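Local coordinates for protein-glutamine gamma-glutamyltransferase (Pseudomonas aeruginosa PAO1, PDB 6G49) that displays transglutaminase activity in vitro, joining protein glutamine and lysine side chains in its periplasmic domain, is critical for viability and might contribute to a cell-wall function, at residues Ala87-Trp92 with Arg173-Gln178; Glu79-Arg84 with Met250-Arg255; Tyr72-Thr77 with Ala162-Ser167. All blocks are in the same frame, centred on the assembly; numbering follows the deposited sequence.

Contact 1: Ala87-Trp92 with Arg173-Gln178; sequences AQAPQW and RWRNLQ
The guanidinium of Arg175 lies between the methyl of Ala89, centred over one face with CB 3.5 Å from CZ, and the indole of Trp92, whose CZ3 comes over the opposite face 4.3 Å from NH2. At its edge, close to the plane, sit the carbonyl oxygen of Pro90 and NE2 of Gln91. Both terminal nitrogens hold the oxygen end-on, NH1 at 2.8 Å and NH2 at 3.0 Å from Pro90 O, with N-H...O angles of 145° and 137°. The arginine comes from the last turn of helix 170-175, just before Asn176 leaves helical geometry, and reaches across to the irregular loop that follows strand 86-87; the contact joins these two surface elements away from the probable catalytic residues. CG anti to the backbone N (chi1 167°) sends the Arg175 chain out from the helix, and a bend at chi3 turns its flat end into the loop. The amide of Gln91 stands steeply to the guanidinium plane, and its NE2, 3.4 Å from Arg175 NH1, is a second donor and no partner. Instead Glu79 OE1 receives both, by a salt bridge from Arg175 and a hydrogen bond from Gln91. A water bonded to Gln91 OE1 also accepts weakly from Arg175 NH1.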
loop_
_atom_site.group_PDB
_atom_site.type_symbol
_atom_site.label_atom_id
_atom_site.label_comp_id
_atom_site.label_asym_id
_atom_site.label_seq_id
_atom_site.Cartn_x
_atom_site.Cartn_y
_atom_site.Cartn_z
ATOM N N ALA A 87 5.486 -3.055 -9.985
ATOM C CA ALA A 87 4.999 -2.076 -10.951
ATOM C C ALA A 87 3.498 -2.186 -11.181
ATOM O O ALA A 87 2.893 -3.263 -11.055
ATOM C CB ALA A 87 5.700 -2.210 -12.294
ATOM N N GLN A 88 2.941 -1.039 -11.507
ATOM C CA GLN A 88 1.511 -0.929 -11.878
ATOM C C GLN A 88 1.254 -1.739 -13.164
ATOM O O GLN A 88 2.067 -1.669 -14.111
ATOM C CB GLN A 88 1.132 0.542 -12.142
ATOM C CG GLN A 88 -0.309 0.792 -12.454
ATOM C CD GLN A 88 -0.602 2.269 -12.630
ATOM O OE1 GLN A 88 0.067 2.962 -13.411
ATOM N NE2 GLN A 88 -1.535 2.725 -11.813
ATOM N N ALA A 89 0.119 -2.412 -13.149
ATOM C CA ALA A 89 -0.468 -3.086 -14.351
ATOM C C ALA A 89 -1.575 -2.204 -14.904
ATOM O O ALA A 89 -2.199 -1.435 -14.208
ATOM C CB ALA A 89 -0.943 -4.444 -13.975
ATOM N N PRO A 90 -1.979 -2.398 -16.170
ATOM C CA PRO A 90 -3.212 -1.765 -16.647
ATOM C C PRO A 90 -4.463 -2.210 -15.896
ATOM O O PRO A 90 -4.570 -3.356 -15.498
ATOM C CB PRO A 90 -3.275 -2.190 -18.112
ATOM C CG PRO A 90 -1.905 -2.683 -18.448
ATOM C CD PRO A 90 -1.270 -3.203 -17.158
ATOM N N GLN A 91 -5.469 -1.319 -15.760
ATOM C CA GLN A 91 -6.692 -1.607 -14.977
ATOM C C GLN A 91 -7.928 -1.385 -15.871
ATOM O O GLN A 91 -7.818 -0.745 -16.945
ATOM C CB GLN A 91 -6.815 -0.700 -13.734
ATOM C CG GLN A 91 -5.605 -0.738 -12.776
ATOM C CD GLN A 91 -5.421 -2.094 -12.122
ATOM O OE1 GLN A 91 -6.377 -2.810 -11.839
ATOM N NE2 GLN A 91 -4.168 -2.492 -11.954
ATOM N N TRP A 92 -9.091 -1.824 -15.376
ATOM C CA TRP A 92 -10.401 -1.528 -15.978
ATOM C C TRP A 92 -11.262 -0.897 -14.874
ATOM O O TRP A 92 -10.765 -0.594 -13.813
ATOM C CB TRP A 92 -11.035 -2.780 -16.615
ATOM C CG TRP A 92 -11.051 -4.019 -15.763
ATOM C CD1 TRP A 92 -12.063 -4.435 -14.934
ATOM C CD2 TRP A 92 -10.042 -5.051 -15.690
ATOM N NE1 TRP A 92 -11.751 -5.638 -14.356
ATOM C CE2 TRP A 92 -10.509 -6.027 -14.772
ATOM C CE3 TRP A 92 -8.776 -5.230 -16.272
ATOM C CZ2 TRP A 92 -9.756 -7.155 -14.436
ATOM C CZ3 TRP A 92 -8.043 -6.353 -15.948
ATOM C CH2 TRP A 92 -8.529 -7.296 -15.044
ATOM N N ARG A 173 -7.261 -12.514 -10.141
ATOM C CA ARG A 173 -6.701 -13.590 -9.343
ATOM C C ARG A 173 -5.359 -14.061 -9.929
ATOM O O ARG A 173 -4.372 -14.182 -9.197
ATOM C CB ARG A 173 -7.709 -14.723 -9.178
ATOM C CG ARG A 173 -7.341 -15.757 -8.142
ATOM C CD ARG A 173 -8.492 -16.785 -8.022
ATOM N NE ARG A 173 -8.392 -17.651 -6.905
ATOM C CZ ARG A 173 -9.463 -18.306 -6.452
ATOM N NH1 ARG A 173 -10.636 -18.107 -7.035
ATOM N NH2 ARG A 173 -9.339 -19.097 -5.426
ATOM N N TRP A 174 -5.332 -14.373 -11.236
ATOM C CA TRP A 174 -4.167 -14.862 -11.889
ATOM C C TRP A 174 -3.027 -13.848 -11.800
ATOM O O TRP A 174 -1.853 -14.190 -11.520
ATOM C CB TRP A 174 -4.459 -15.224 -13.350
ATOM C CG TRP A 174 -3.458 -16.122 -13.985
ATOM C CD1 TRP A 174 -2.410 -15.853 -14.809
ATOM C CD2 TRP A 174 -3.433 -17.542 -13.770
ATOM N NE1 TRP A 174 -1.739 -17.022 -15.105
ATOM C CE2 TRP A 174 -2.315 -18.050 -14.453
ATOM C CE3 TRP A 174 -4.273 -18.400 -13.062
ATOM C CZ2 TRP A 174 -2.064 -19.435 -14.521
ATOM C CZ3 TRP A 174 -4.013 -19.755 -13.113
ATOM C CH2 TRP A 174 -2.915 -20.238 -13.824
ATOM N N ARG A 175 -3.341 -12.593 -12.098
ATOM C CA ARG A 175 -2.360 -11.509 -12.112
ATOM C C ARG A 175 -1.699 -11.391 -10.727
ATOM O O ARG A 175 -0.498 -11.137 -10.662
ATOM C CB ARG A 175 -3.081 -10.209 -12.462
ATOM C CG ARG A 175 -2.265 -8.955 -12.207
ATOM C CD ARG A 175 -3.139 -7.744 -12.489
ATOM N NE ARG A 175 -3.307 -7.533 -13.899
ATOM C CZ ARG A 175 -3.806 -6.414 -14.437
ATOM N NH1 ARG A 175 -4.243 -5.464 -13.616
ATOM N NH2 ARG A 175 -3.759 -6.229 -15.766
ATOM N N ASN A 176 -2.497 -11.612 -9.669
ATOM C CA ASN A 176 -2.024 -11.408 -8.318
ATOM C C ASN A 176 -1.412 -12.660 -7.705
ATOM O O ASN A 176 -1.193 -12.707 -6.490
ATOM C CB ASN A 176 -3.111 -10.746 -7.475
ATOM C CG ASN A 176 -3.201 -9.292 -7.826
ATOM O OD1 ASN A 176 -2.276 -8.548 -7.545
ATOM N ND2 ASN A 176 -4.227 -8.905 -8.576
ATOM N N LEU A 177 -1.159 -13.684 -8.555
ATOM C CA LEU A 177 -0.335 -14.819 -8.178
ATOM C C LEU A 177 0.970 -14.863 -8.971
ATOM O O LEU A 177 1.719 -15.854 -8.814
ATOM C CB LEU A 177 -1.197 -16.074 -8.357
ATOM C CG LEU A 177 -2.266 -16.258 -7.296
ATOM C CD1 LEU A 177 -3.300 -17.284 -7.745
ATOM C CD2 LEU A 177 -1.757 -16.605 -5.898
ATOM N N GLN A 178 1.244 -13.844 -9.769
ATOM C CA GLN A 178 2.393 -13.751 -10.646
ATOM C C GLN A 178 3.689 -13.616 -9.858
ATOM O O GLN A 178 3.789 -12.743 -8.996
ATOM C CB GLN A 178 2.292 -12.554 -11.581
ATOM C CG GLN A 178 3.463 -12.314 -12.507
ATOM C CD GLN A 178 4.520 -11.417 -11.886
ATOM O OE1 GLN A 178 4.155 -10.417 -11.236
ATOM N NE2 GLN A 178 5.814 -11.758 -12.088
HETATM O O HOH W 1 -6.219 -5.431 -10.977
#

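Contact 2: Glu79-Arg84 with Met250-Arg255; sequences ERFDGR and MAFVLR
Arg255 reaches from helix 243-256, the helix that starts at the probable nucleophile Cys243 in the transglutaminase-like fold, to Glu79 near the end of the long strand 72-81. Its CB points toward the strand, CG sits beside the backbone N (chi1 -72°), and the chain then runs extended to NE, which hydrogen-bonds to Ala261 O. Beyond NE the guanidinium meets Glu79 O edge-on and almost exactly in its own plane: NH1 donates over 2.9 Å to Glu79 O and NH2 over 2.8 Å to the same oxygen. Seen from the carbonyl the grip is less regular, since both nitrogens stand above its plane on one face and not on a lone pair. The backbone there belongs to a classic beta bulge, Glu79 and Arg80 both facing Ala87. NH1 has a further acceptor in Gln178 O, while Glu79 OE2 forms a salt bridge with Arg262 and accepts a hydrogen bond from Asn176. One turn back on the helix, Phe252 provides the apolar half of this buried contact. Its ring and that of Phe81 are almost perpendicular, at 87°, with centroids 5.9 Å apart. Phe81 CE2 lies near the plane of the Phe252 ring, at its edge, 3.7 Å from Phe252 CD2.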
loop_
_atom_site.group_PDB
_atom_site.type_symbol
_atom_site.label_atom_id
_atom_site.label_comp_id
_atom_site.label_asym_id
_atom_site.label_seq_id
_atom_site.Cartn_x
_atom_site.Cartn_y
_atom_site.Cartn_z
ATOM N N GLU A 79 0.993 -4.613 -9.081
ATOM C CA GLU A 79 0.645 -6.014 -9.208
ATOM C C GLU A 79 1.687 -6.834 -9.941
ATOM O O GLU A 79 1.495 -8.070 -10.026
ATOM C CB GLU A 79 -0.713 -6.126 -9.906
ATOM C CG GLU A 79 -1.873 -5.678 -9.037
ATOM C CD GLU A 79 -3.179 -5.468 -9.787
ATOM O OE1 GLU A 79 -3.155 -4.684 -10.718
ATOM O OE2 GLU A 79 -4.177 -6.102 -9.382
ATOM N N ARG A 80 2.696 -6.234 -10.525
ATOM C CA ARG A 80 3.699 -6.952 -11.322
ATOM C C ARG A 80 5.020 -6.917 -10.559
ATOM O O ARG A 80 5.431 -5.864 -10.120
ATOM C CB ARG A 80 3.941 -6.249 -12.654
ATOM C CG ARG A 80 2.700 -6.316 -13.521
ATOM C CD ARG A 80 2.968 -5.629 -14.826
ATOM N NE ARG A 80 1.957 -6.006 -15.778
ATOM C CZ ARG A 80 1.705 -5.328 -16.894
ATOM N NH1 ARG A 80 2.379 -4.215 -17.142
ATOM N NH2 ARG A 80 0.775 -5.770 -17.730
ATOM N N PHE A 81 5.625 -8.076 -10.359
ATOM C CA PHE A 81 6.942 -8.136 -9.751
ATOM C C PHE A 81 7.915 -8.815 -10.694
ATOM O O PHE A 81 7.674 -9.974 -11.048
ATOM C CB PHE A 81 6.911 -8.917 -8.447
ATOM C CG PHE A 81 8.247 -8.957 -7.757
ATOM C CD1 PHE A 81 8.872 -7.775 -7.380
ATOM C CD2 PHE A 81 8.866 -10.170 -7.504
ATOM C CE1 PHE A 81 10.122 -7.798 -6.779
ATOM C CE2 PHE A 81 10.103 -10.196 -6.887
ATOM C CZ PHE A 81 10.689 -9.014 -6.463
ATOM N N ASP A 82 9.031 -8.148 -11.036
ATOM C CA ASP A 82 9.970 -8.679 -12.074
ATOM C C ASP A 82 11.234 -9.246 -11.458
ATOM O O ASP A 82 12.143 -9.576 -12.188
ATOM C CB ASP A 82 10.302 -7.639 -13.137
ATOM C CG ASP A 82 11.163 -6.496 -12.649
ATOM O OD1 ASP A 82 11.552 -6.517 -11.487
ATOM O OD2 ASP A 82 11.438 -5.627 -13.467
ATOM N N GLY A 83 11.259 -9.392 -10.135
ATOM C CA GLY A 83 12.419 -9.860 -9.416
ATOM C C GLY A 83 13.237 -8.728 -8.810
ATOM O O GLY A 83 14.083 -9.005 -7.949
ATOM N N ARG A 84 13.002 -7.491 -9.250
ATOM C CA ARG A 84 13.655 -6.244 -8.726
ATOM C C ARG A 84 12.590 -5.228 -8.264
ATOM O O ARG A 84 12.588 -4.726 -7.136
ATOM C CB ARG A 84 14.547 -5.592 -9.799
ATOM C CG ARG A 84 13.913 -5.480 -11.183
ATOM C CD ARG A 84 14.534 -4.565 -12.234
ATOM N NE ARG A 84 13.511 -3.940 -13.067
ATOM C CZ ARG A 84 13.727 -3.477 -14.284
ATOM N NH1 ARG A 84 13.004 -2.478 -14.760
ATOM N NH2 ARG A 84 14.680 -4.009 -15.025
ATOM N N MET A 250 6.564 -9.381 1.791
ATOM C CA MET A 250 5.370 -10.029 2.259
ATOM C C MET A 250 4.493 -10.424 1.067
ATOM O O MET A 250 3.948 -11.552 1.056
ATOM C CB MET A 250 4.533 -9.157 3.183
ATOM C CG MET A 250 3.385 -9.862 3.799
ATOM S SD MET A 250 2.468 -8.807 4.974
ATOM C CE MET A 250 1.240 -9.940 5.602
ATOM N N ALA A 251 4.319 -9.514 0.101
ATOM C CA ALA A 251 3.496 -9.849 -1.061
ATOM C C ALA A 251 4.107 -11.039 -1.825
ATOM O O ALA A 251 3.360 -11.932 -2.281
ATOM C CB ALA A 251 3.307 -8.655 -1.952
ATOM N N PHE A 252 5.422 -11.055 -1.979
ATOM C CA PHE A 252 6.142 -12.173 -2.630
ATOM C C PHE A 252 5.795 -13.491 -1.955
ATOM O O PHE A 252 5.394 -14.459 -2.640
ATOM C CB PHE A 252 7.640 -11.939 -2.624
ATOM C CG PHE A 252 8.414 -13.019 -3.323
ATOM C CD1 PHE A 252 8.624 -14.243 -2.716
ATOM C CD2 PHE A 252 8.906 -12.782 -4.580
ATOM C CE1 PHE A 252 9.306 -15.247 -3.392
ATOM C CE2 PHE A 252 9.603 -13.787 -5.271
ATOM C CZ PHE A 252 9.817 -15.003 -4.653
ATOM N N VAL A 253 5.963 -13.550 -0.632
ATOM C CA VAL A 253 5.777 -14.802 0.100
ATOM C C VAL A 253 4.326 -15.241 0.010
ATOM O O VAL A 253 4.040 -16.424 -0.208
ATOM C CB VAL A 253 6.265 -14.708 1.556
ATOM C CG1 VAL A 253 5.932 -15.972 2.346
ATOM C CG2 VAL A 253 7.737 -14.464 1.567
ATOM N N LEU A 254 3.366 -14.295 0.097
ATOM C CA LEU A 254 1.935 -14.656 -0.021
ATOM C C LEU A 254 1.645 -15.250 -1.401
ATOM O O LEU A 254 0.970 -16.314 -1.487
ATOM C CB LEU A 254 1.043 -13.448 0.275
ATOM C CG LEU A 254 1.039 -12.931 1.710
ATOM C CD1 LEU A 254 0.168 -11.705 1.805
ATOM C CD2 LEU A 254 0.606 -13.973 2.728
ATOM N N ARG A 255 2.146 -14.651 -2.453
ATOM C CA ARG A 255 1.887 -15.143 -3.771
ATOM C C ARG A 255 2.518 -16.524 -3.924
ATOM O O ARG A 255 1.896 -17.431 -4.576
ATOM C CB ARG A 255 2.512 -14.266 -4.833
ATOM C CG ARG A 255 1.802 -12.929 -5.005
ATOM C CD ARG A 255 2.276 -12.222 -6.238
ATOM N NE ARG A 255 1.518 -10.973 -6.457
ATOM C CZ ARG A 255 1.565 -10.202 -7.506
ATOM N NH1 ARG A 255 2.398 -10.428 -8.518
ATOM N NH2 ARG A 255 0.692 -9.170 -7.570
#

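Contact 3: Tyr72-Thr77 with Ala162-Ser167; sequences YWRALT and ALRESS
Arg74 NH2 and Arg164 NH1, 3.2 Å apart in the Arg74 conformer given, are two donors that both turn to Glu291 OE2, each forming a salt bridge with it. This shared anion probably accounts for their closeness, its negative charge helping to balance the two positive ones. Arg164 has a second carboxylate partner at NE, Asp125. The side chains run past each other in opposite directions, and their guanidinium planes stand 81° apart, so the groups do not stack. Arg164 CZ lies 3.8 Å from Arg74 NH2. The CA atoms of Arg74 and Arg164 are 14.4 Å apart, one on the long strand 72-81 of the large antiparallel sheet and the other on the short strand 163-164; Glu291 belongs to strand 286-294, which also carries the likely catalytic His287. The side chain of Arg74 is about 10 Å from that of His287, and the hydroxyl of Tyr72, two residues earlier on the strand, is hydrogen-bonded to Asp303, so the charged cluster lies near the probable Cys-His-Asp triad. With CG anti to the backbone N (chi1 -179°), Arg74 projects straight out before bending at chi3. Aromatic contact adds a cation-pi interaction of Arg164 with Phe140.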
loop_
_atom_site.group_PDB
_atom_site.type_symbol
_atom_site.label_atom_id
_atom_site.label_comp_id
_atom_site.label_asym_id
_atom_site.label_seq_id
_atom_site.Cartn_x
_atom_site.Cartn_y
_atom_site.Cartn_z
ATOM N N TYR A 72 -4.348 5.667 6.017
ATOM C CA TYR A 72 -3.711 5.033 4.858
ATOM C C TYR A 72 -4.285 5.618 3.581
ATOM O O TYR A 72 -5.373 5.255 3.135
ATOM C CB TYR A 72 -3.887 3.508 4.896
ATOM C CG TYR A 72 -2.973 2.853 5.895
ATOM C CD1 TYR A 72 -3.279 2.820 7.238
ATOM C CD2 TYR A 72 -1.819 2.196 5.490
ATOM C CE1 TYR A 72 -2.430 2.233 8.142
ATOM C CE2 TYR A 72 -0.963 1.573 6.392
ATOM C CZ TYR A 72 -1.288 1.586 7.738
ATOM O OH TYR A 72 -0.461 0.951 8.605
ATOM N N TRP A 73 -3.519 6.526 2.992
ATOM C CA TRP A 73 -3.852 7.244 1.778
ATOM C C TRP A 73 -3.435 6.439 0.547
ATOM O O TRP A 73 -2.252 6.494 0.181
ATOM C CB TRP A 73 -3.254 8.652 1.750
ATOM C CG TRP A 73 -3.481 9.455 2.986
ATOM C CD1 TRP A 73 -2.602 9.637 4.001
ATOM C CD2 TRP A 73 -4.688 10.148 3.376
ATOM N NE1 TRP A 73 -3.175 10.389 5.003
ATOM C CE2 TRP A 73 -4.438 10.713 4.628
ATOM C CE3 TRP A 73 -5.926 10.319 2.761
ATOM C CZ2 TRP A 73 -5.414 11.450 5.308
ATOM C CZ3 TRP A 73 -6.889 11.049 3.428
ATOM C CH2 TRP A 73 -6.594 11.611 4.655
ATOM N N ARG A 74 -4.354 5.661 -0.023
ATOM C CA ARG A 74 -4.044 4.860 -1.221
ATOM C C ARG A 74 -3.813 5.796 -2.396
ATOM O O ARG A 74 -4.583 6.735 -2.641
ATOM C CB ARG A 74 -5.115 3.845 -1.629
ATOM C CG ARG A 74 -4.765 3.003 -2.861
ATOM C CD ARG A 74 -5.833 1.969 -3.249
ATOM N NE ARG A 74 -6.206 1.083 -2.161
ATOM C CZ ARG A 74 -6.256 -0.240 -2.250
ATOM N NH1 ARG A 74 -6.141 -0.807 -3.451
ATOM N NH2 ARG A 74 -6.388 -0.969 -1.151
ATOM N N ALA A 75 -2.730 5.524 -3.154
ATOM C CA ALA A 75 -2.476 6.137 -4.455
ATOM C C ALA A 75 -2.684 5.150 -5.580
ATOM O O ALA A 75 -3.444 5.415 -6.530
ATOM C CB ALA A 75 -1.106 6.728 -4.519
ATOM N N LEU A 76 -1.977 4.008 -5.508
ATOM C CA LEU A 76 -2.081 3.019 -6.595
ATOM C C LEU A 76 -1.727 1.657 -6.012
ATOM O O LEU A 76 -1.239 1.551 -4.911
ATOM C CB LEU A 76 -1.161 3.361 -7.763
ATOM C CG LEU A 76 0.333 3.185 -7.554
ATOM C CD1 LEU A 76 1.004 2.978 -8.917
ATOM C CD2 LEU A 76 0.949 4.376 -6.820
ATOM N N THR A 77 -1.954 0.599 -6.804
ATOM C CA THR A 77 -1.437 -0.734 -6.506
ATOM C C THR A 77 -0.420 -1.111 -7.555
ATOM O O THR A 77 -0.463 -0.642 -8.708
ATOM C CB THR A 77 -2.473 -1.868 -6.404
ATOM O OG1 THR A 77 -2.840 -2.332 -7.717
ATOM C CG2 THR A 77 -3.680 -1.482 -5.584
ATOM N N ALA A 162 -15.621 -1.070 3.514
ATOM C CA ALA A 162 -16.281 -1.602 2.334
ATOM C C ALA A 162 -15.789 -3.025 2.060
ATOM O O ALA A 162 -14.643 -3.358 2.340
ATOM C CB ALA A 162 -16.018 -0.742 1.124
ATOM N N LEU A 163 -16.704 -3.893 1.604
ATOM C CA LEU A 163 -16.325 -5.246 1.149
ATOM C C LEU A 163 -15.816 -5.132 -0.282
ATOM O O LEU A 163 -16.475 -4.594 -1.146
ATOM C CB LEU A 163 -17.571 -6.131 1.237
ATOM C CG LEU A 163 -17.420 -7.571 0.780
ATOM C CD1 LEU A 163 -16.411 -8.295 1.635
ATOM C CD2 LEU A 163 -18.783 -8.276 0.872
ATOM N N ARG A 164 -14.609 -5.628 -0.496
ATOM C CA ARG A 164 -13.977 -5.534 -1.791
ATOM C C ARG A 164 -13.773 -6.838 -2.528
ATOM O O ARG A 164 -13.015 -7.687 -2.105
ATOM C CB ARG A 164 -12.631 -4.835 -1.648
ATOM C CG ARG A 164 -12.689 -3.572 -0.823
ATOM C CD ARG A 164 -11.393 -2.810 -0.916
ATOM N NE ARG A 164 -10.452 -3.233 0.105
ATOM C CZ ARG A 164 -9.165 -3.412 -0.121
ATOM N NH1 ARG A 164 -8.701 -3.205 -1.340
ATOM N NH2 ARG A 164 -8.358 -3.801 0.856
ATOM N N GLU A 165 -14.468 -6.958 -3.646
ATOM C CA GLU A 165 -14.348 -8.088 -4.531
ATOM C C GLU A 165 -14.484 -9.424 -3.779
ATOM O O GLU A 165 -13.587 -10.266 -3.821
ATOM C CB GLU A 165 -13.022 -7.993 -5.297
ATOM C CG GLU A 165 -13.168 -8.176 -6.756
ATOM C CD GLU A 165 -11.916 -8.292 -7.608
ATOM O OE1 GLU A 165 -10.805 -7.855 -7.180
ATOM O OE2 GLU A 165 -12.065 -8.830 -8.712
ATOM N N SER A 166 -15.630 -9.685 -3.148
ATOM C CA SER A 166 -15.854 -10.944 -2.462
ATOM C C SER A 166 -15.736 -12.131 -3.436
ATOM O O SER A 166 -15.330 -13.197 -3.007
ATOM C CB SER A 166 -17.171 -10.953 -1.718
ATOM O OG SER A 166 -18.205 -10.737 -2.637
ATOM N N SER A 167 -16.132 -11.936 -4.701
ATOM C CA SER A 167 -15.851 -12.835 -5.835
ATOM C C SER A 167 -14.862 -12.167 -6.779
ATOM O O SER A 167 -15.083 -11.061 -7.180
ATOM C CB SER A 167 -17.112 -13.158 -6.624
ATOM O OG SER A 167 -17.925 -13.946 -5.812
#

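Overall arrangement
From the N terminus, strand 72-81 comes first and supplies segments to two contacts: Tyr72-Thr77 to contact 3 and Glu79-Arg84 to contact 2. The loop at Ala87-Trp92 follows. Contact 3 closes the first long loop at Ala162-Ser167, contact 1 the next on helix 170-175 soon after, and contact 2 the longest, on helix 243-256. Contact 1 is therefore nested within contact 2, whereas contact 3 crosses both. Contacts 1 and 2 also touch in space, through Glu79 with Gln91 and Arg255 with Gln178, as one polar network joining strand, loop and both helices. Contact 3, tying the same strand to strand 163-164, meets contact 1 lightly, Gln88 packing on Leu76, and its centre lies about 18 Å from that of contact 2.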